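Type III secretion system effector protein ExoU (Pseudomonas fluorescens, PDB 4QMK) is a bacterial effector that probably acts as a patatin-like phospholipase inside host cells, targeted to the plasma membrane through phosphatidylinositol 4,5-bisphosphate binding. Local coordinates at residues Glu468-Ala479 against Leu513-Leu523. Sequence-based numbering, arbitrary orientation.
Sequences EALRFRKDAQQA and LARRPEDIEWL
Phe472 and the guanidinium of Arg515 lie flat on one another, planes 5° apart, with Arg515 CZ 3.8 Å from the ring centroid in a cation-pi stack. Phe472 reaches across because its CG is anti to the backbone N (chi1 169°). Arg516 NH1 sits over the opposite face of the guanidinium, whose edge is held by two acids. Asp519 takes NE and NH2 side-on, and its OD2 also accepts the backbone N of Arg515, 2.8 Å away, which ties the guanidinium to its own backbone just before helix 517-526. From the other direction comes a salt bridge: Arg515 NH1 reaches the syn side of Glu468 OE2, somewhat out of the carboxylate plane, at 2.8 Å.

Packing is close around Leu513 and Trp522. Leu513 is a knob among Phe472, Asp475, Ala476 and Ala479, its CD2 only 3.4 Å from Ala476 CA. The edge of Phe472 turns toward the face of Trp522 in an offset edge-to-face pair, and Arg473 CD touches Trp522 CH2 at 3.6 Å. The Glu468 end is looser: a water bridges Glu468 OE1 and Arg516 NH1 on the exposed side.

The axes of 468-479 and 517-523 approach to 12.6 Å, a gap filled mainly by Phe472 and Trp522. Helix 441-446 borders this junction: Met446 touches Phe472 and its carbonyl takes Trp522 NE1, while Arg473 turns to Met448 O and Asp450. Leu510 packs on Ala479 and Leu523, joining helices 464-491, 501-513 and 517-526.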
loop_
_atom_site.group_PDB
_atom_site.type_symbol
_atom_site.label_atom_id
_atom_site.label_comp_id
_atom_site.label_asym_id
_atom_site.label_seq_id
_atom_site.Cartn_x
_atom_site.Cartn_y
_atom_site.Cartn_z
ATOM N N GLU A 468 29.545 39.596 11.795
ATOM C CA GLU A 468 30.300 38.342 11.912
ATOM C C GLU A 468 29.333 37.182 11.990
ATOM O O GLU A 468 29.568 36.161 11.341
ATOM C CB GLU A 468 31.217 38.361 13.169
ATOM C CG GLU A 468 32.087 37.106 13.400
ATOM C CD GLU A 468 31.374 35.923 14.112
ATOM O OE1 GLU A 468 30.419 36.095 14.946
ATOM O OE2 GLU A 468 31.796 34.778 13.835
ATOM N N ALA A 469 28.253 37.328 12.766
ATOM C CA ALA A 469 27.234 36.281 12.852
ATOM C C ALA A 469 26.516 36.069 11.511
ATOM O O ALA A 469 26.329 34.920 11.093
ATOM C CB ALA A 469 26.212 36.606 13.940
ATOM N N LEU A 470 26.090 37.142 10.840
ATOM C CA LEU A 470 25.494 36.991 9.486
ATOM C C LEU A 470 26.475 36.338 8.502
ATOM O O LEU A 470 26.082 35.537 7.658
ATOM C CB LEU A 470 25.000 38.335 8.906
ATOM C CG LEU A 470 23.804 38.962 9.637
ATOM C CD1 LEU A 470 23.611 40.412 9.277
ATOM C CD2 LEU A 470 22.506 38.212 9.414
ATOM N N ARG A 471 27.745 36.669 8.603
ATOM C CA ARG A 471 28.724 36.089 7.702
ATOM C C ARG A 471 28.771 34.599 7.894
ATOM O O ARG A 471 28.792 33.865 6.917
ATOM C CB ARG A 471 30.112 36.711 7.921
ATOM C CG ARG A 471 31.108 36.447 6.827
ATOM C CD ARG A 471 30.741 37.121 5.520
ATOM N NE ARG A 471 31.913 37.357 4.629
ATOM C CZ ARG A 471 32.390 36.480 3.738
ATOM N NH1 ARG A 471 31.825 35.287 3.563
ATOM N NH2 ARG A 471 33.442 36.791 3.017
ATOM N N PHE A 472 28.811 34.127 9.134
ATOM C CA PHE A 472 28.861 32.685 9.342
ATOM C C PHE A 472 27.670 32.023 8.728
ATOM O O PHE A 472 27.780 30.947 8.143
ATOM C CB PHE A 472 28.918 32.320 10.836
ATOM C CG PHE A 472 28.701 30.853 11.095
ATOM C CD1 PHE A 472 29.741 29.976 11.020
ATOM C CD2 PHE A 472 27.416 30.361 11.344
ATOM C CE1 PHE A 472 29.541 28.625 11.237
ATOM C CE2 PHE A 472 27.197 29.011 11.541
ATOM C CZ PHE A 472 28.264 28.137 11.511
ATOM N N ARG A 473 26.504 32.656 8.853
ATOM C CA ARG A 473 25.290 32.060 8.278
ATOM C C ARG A 473 25.323 32.055 6.771
ATOM O O ARG A 473 24.890 31.076 6.177
ATOM C CB ARG A 473 24.018 32.723 8.775
ATOM C CG ARG A 473 23.675 32.326 10.212
ATOM C CD ARG A 473 23.136 30.911 10.312
ATOM N NE ARG A 473 21.748 30.850 9.803
ATOM C CZ ARG A 473 20.671 31.115 10.528
ATOM N NH1 ARG A 473 20.783 31.448 11.786
ATOM N NH2 ARG A 473 19.480 31.058 9.974
ATOM N N LYS A 474 25.878 33.101 6.138
ATOM C CA LYS A 474 25.966 33.092 4.682
ATOM C C LYS A 474 26.919 31.970 4.262
ATOM O O LYS A 474 26.596 31.185 3.373
ATOM C CB LYS A 474 26.466 34.418 4.111
ATOM C CG LYS A 474 25.998 34.620 2.692
ATOM C CD LYS A 474 26.715 35.706 1.895
ATOM C CE LYS A 474 26.066 35.775 0.504
ATOM N NZ LYS A 474 26.729 36.658 -0.498
ATOM N N ASP A 475 28.081 31.863 4.897
ATOM C CA ASP A 475 28.979 30.801 4.512
ATOM C C ASP A 475 28.329 29.451 4.727
ATOM O O ASP A 475 28.503 28.565 3.918
ATOM C CB ASP A 475 30.291 30.811 5.300
ATOM C CG ASP A 475 31.116 32.043 5.080
ATOM O OD1 ASP A 475 30.982 32.740 4.044
ATOM O OD2 ASP A 475 31.913 32.318 5.980
ATOM N N ALA A 476 27.587 29.262 5.818
ATOM C CA ALA A 476 26.968 27.967 6.041
ATOM C C ALA A 476 25.902 27.682 5.022
ATOM O O ALA A 476 25.804 26.549 4.602
ATOM C CB ALA A 476 26.414 27.870 7.445
ATOM N N GLN A 477 25.077 28.674 4.637
ATOM C CA GLN A 477 24.134 28.478 3.524
ATOM C C GLN A 477 24.889 28.024 2.280
ATOM O O GLN A 477 24.427 27.159 1.563
ATOM C CB GLN A 477 23.326 29.762 3.155
ATOM C CG GLN A 477 22.011 29.994 3.922
ATOM C CD GLN A 477 21.698 31.479 4.336
ATOM O OE1 GLN A 477 22.446 32.457 4.040
ATOM N NE2 GLN A 477 20.582 31.632 5.094
ATOM N N GLN A 478 26.073 28.566 2.022
ATOM C CA GLN A 478 26.801 28.144 0.826
ATOM C C GLN A 478 27.394 26.751 0.934
ATOM O O GLN A 478 27.337 25.979 -0.017
ATOM C CB GLN A 478 27.874 29.151 0.444
ATOM C CG GLN A 478 27.272 30.486 0.052
ATOM C CD GLN A 478 28.304 31.576 -0.228
ATOM O OE1 GLN A 478 29.545 31.388 -0.115
ATOM N NE2 GLN A 478 27.794 32.740 -0.619
ATOM N N ALA A 479 27.948 26.398 2.076
ATOM C CA ALA A 479 28.560 25.087 2.192
ATOM C C ALA A 479 27.482 24.027 2.149
ATOM O O ALA A 479 27.718 22.962 1.565
ATOM C CB ALA A 479 29.347 24.986 3.477
ATOM N N LEU A 513 34.191 25.000 8.500
ATOM C CA LEU A 513 33.383 26.177 8.786
ATOM C C LEU A 513 33.205 26.437 10.311
ATOM O O LEU A 513 33.213 27.580 10.776
ATOM C CB LEU A 513 32.019 25.998 8.120
ATOM C CG LEU A 513 31.384 27.243 7.633
ATOM C CD1 LEU A 513 32.255 27.685 6.502
ATOM C CD2 LEU A 513 29.973 26.981 7.149
ATOM N N ALA A 514 33.071 25.386 11.078
ATOM C CA ALA A 514 32.940 25.535 12.533
ATOM C C ALA A 514 33.981 26.425 13.223
ATOM O O ALA A 514 35.168 26.289 12.997
ATOM C CB ALA A 514 32.926 24.160 13.195
ATOM N N ARG A 515 33.508 27.347 14.052
ATOM C CA ARG A 515 34.373 28.229 14.835
ATOM C C ARG A 515 34.563 27.666 16.266
ATOM O O ARG A 515 35.479 28.050 16.965
ATOM C CB ARG A 515 33.730 29.608 14.952
ATOM C CG ARG A 515 33.385 30.270 13.611
ATOM C CD ARG A 515 32.320 31.355 13.778
ATOM N NE ARG A 515 31.007 30.759 14.100
ATOM C CZ ARG A 515 29.863 31.442 14.295
ATOM N NH1 ARG A 515 29.816 32.774 14.233
ATOM N NH2 ARG A 515 28.757 30.761 14.580
ATOM N N ARG A 516 33.696 26.734 16.646
ATOM C CA ARG A 516 33.642 26.189 17.974
ATOM C C ARG A 516 32.778 24.946 17.902
ATOM O O ARG A 516 32.164 24.699 16.873
ATOM C CB ARG A 516 33.063 27.223 18.958
ATOM C CG ARG A 516 31.794 27.925 18.463
ATOM C CD ARG A 516 31.245 29.001 19.409
ATOM N NE ARG A 516 32.016 30.237 19.425
ATOM C CZ ARG A 516 31.844 31.300 18.596
ATOM N NH1 ARG A 516 30.925 31.323 17.625
ATOM N NH2 ARG A 516 32.622 32.373 18.732
ATOM N N PRO A 517 32.733 24.139 18.979
ATOM C CA PRO A 517 31.988 22.872 18.958
ATOM C C PRO A 517 30.492 23.022 18.747
ATOM O O PRO A 517 29.884 22.152 18.143
ATOM C CB PRO A 517 32.282 22.275 20.344
ATOM C CG PRO A 517 33.597 22.879 20.747
ATOM C CD PRO A 517 33.513 24.287 20.227
ATOM N N GLU A 518 29.891 24.089 19.245
ATOM C CA GLU A 518 28.454 24.342 19.009
ATOM C C GLU A 518 28.122 24.364 17.505
ATOM O O GLU A 518 27.042 23.939 17.109
ATOM C CB GLU A 518 28.007 25.725 19.542
ATOM C CG GLU A 518 27.961 25.999 21.046
ATOM C CD GLU A 518 28.108 27.517 21.363
ATOM O OE1 GLU A 518 27.787 28.347 20.464
ATOM O OE2 GLU A 518 28.537 27.899 22.498
ATOM N N ASP A 519 29.019 24.908 16.681
ATOM C CA ASP A 519 28.760 25.045 15.236
ATOM C C ASP A 519 28.662 23.700 14.581
ATOM O O ASP A 519 27.906 23.540 13.603
ATOM C CB ASP A 519 29.883 25.824 14.548
ATOM C CG ASP A 519 29.847 27.260 14.852
ATOM O OD1 ASP A 519 28.861 27.666 15.456
ATOM O OD2 ASP A 519 30.812 28.008 14.502
ATOM N N ILE A 520 29.455 22.742 15.083
ATOM C CA ILE A 520 29.435 21.393 14.542
ATOM C C ILE A 520 28.014 20.809 14.815
ATOM O O ILE A 520 27.326 20.364 13.880
ATOM C CB ILE A 520 30.488 20.497 15.230
ATOM C CG1 ILE A 520 31.919 21.015 15.064
ATOM C CG2 ILE A 520 30.406 19.058 14.713
ATOM C CD1 ILE A 520 32.474 20.870 13.653
ATOM N N GLU A 521 27.560 20.872 16.071
ATOM C CA GLU A 521 26.233 20.352 16.424
ATOM C C GLU A 521 25.171 21.033 15.587
ATOM O O GLU A 521 24.186 20.417 15.173
ATOM C CB GLU A 521 25.815 20.656 17.875
ATOM C CG GLU A 521 26.752 20.373 19.015
ATOM C CD GLU A 521 26.096 20.821 20.354
ATOM O OE1 GLU A 521 26.534 21.862 20.945
ATOM O OE2 GLU A 521 25.090 20.173 20.779
ATOM N N TRP A 522 25.319 22.333 15.430
ATOM C CA TRP A 522 24.326 23.112 14.704
ATOM C C TRP A 522 24.192 22.673 13.238
ATOM O O TRP A 522 23.080 22.386 12.755
ATOM C CB TRP A 522 24.658 24.555 14.827
ATOM C CG TRP A 522 23.648 25.473 14.268
ATOM C CD1 TRP A 522 22.674 26.113 14.949
ATOM C CD2 TRP A 522 23.603 25.985 12.928
ATOM N NE1 TRP A 522 21.976 26.964 14.114
ATOM C CE2 TRP A 522 22.537 26.886 12.865
ATOM C CE3 TRP A 522 24.400 25.799 11.787
ATOM C CZ2 TRP A 522 22.238 27.568 11.729
ATOM C CZ3 TRP A 522 24.051 26.474 10.604
ATOM C CH2 TRP A 522 23.005 27.324 10.596
ATOM N N LEU A 523 25.313 22.539 12.556
ATOM C CA LEU A 523 25.307 22.127 11.168
ATOM C C LEU A 523 24.742 20.753 11.076
ATOM O O LEU A 523 24.079 20.418 10.089
ATOM C CB LEU A 523 26.729 22.117 10.604
ATOM C CG LEU A 523 27.328 23.517 10.519
ATOM C CD1 LEU A 523 28.809 23.405 10.549
ATOM C CD2 LEU A 523 26.822 24.231 9.265
HETATM O O HOH W 1 30.599 34.215 17.413
#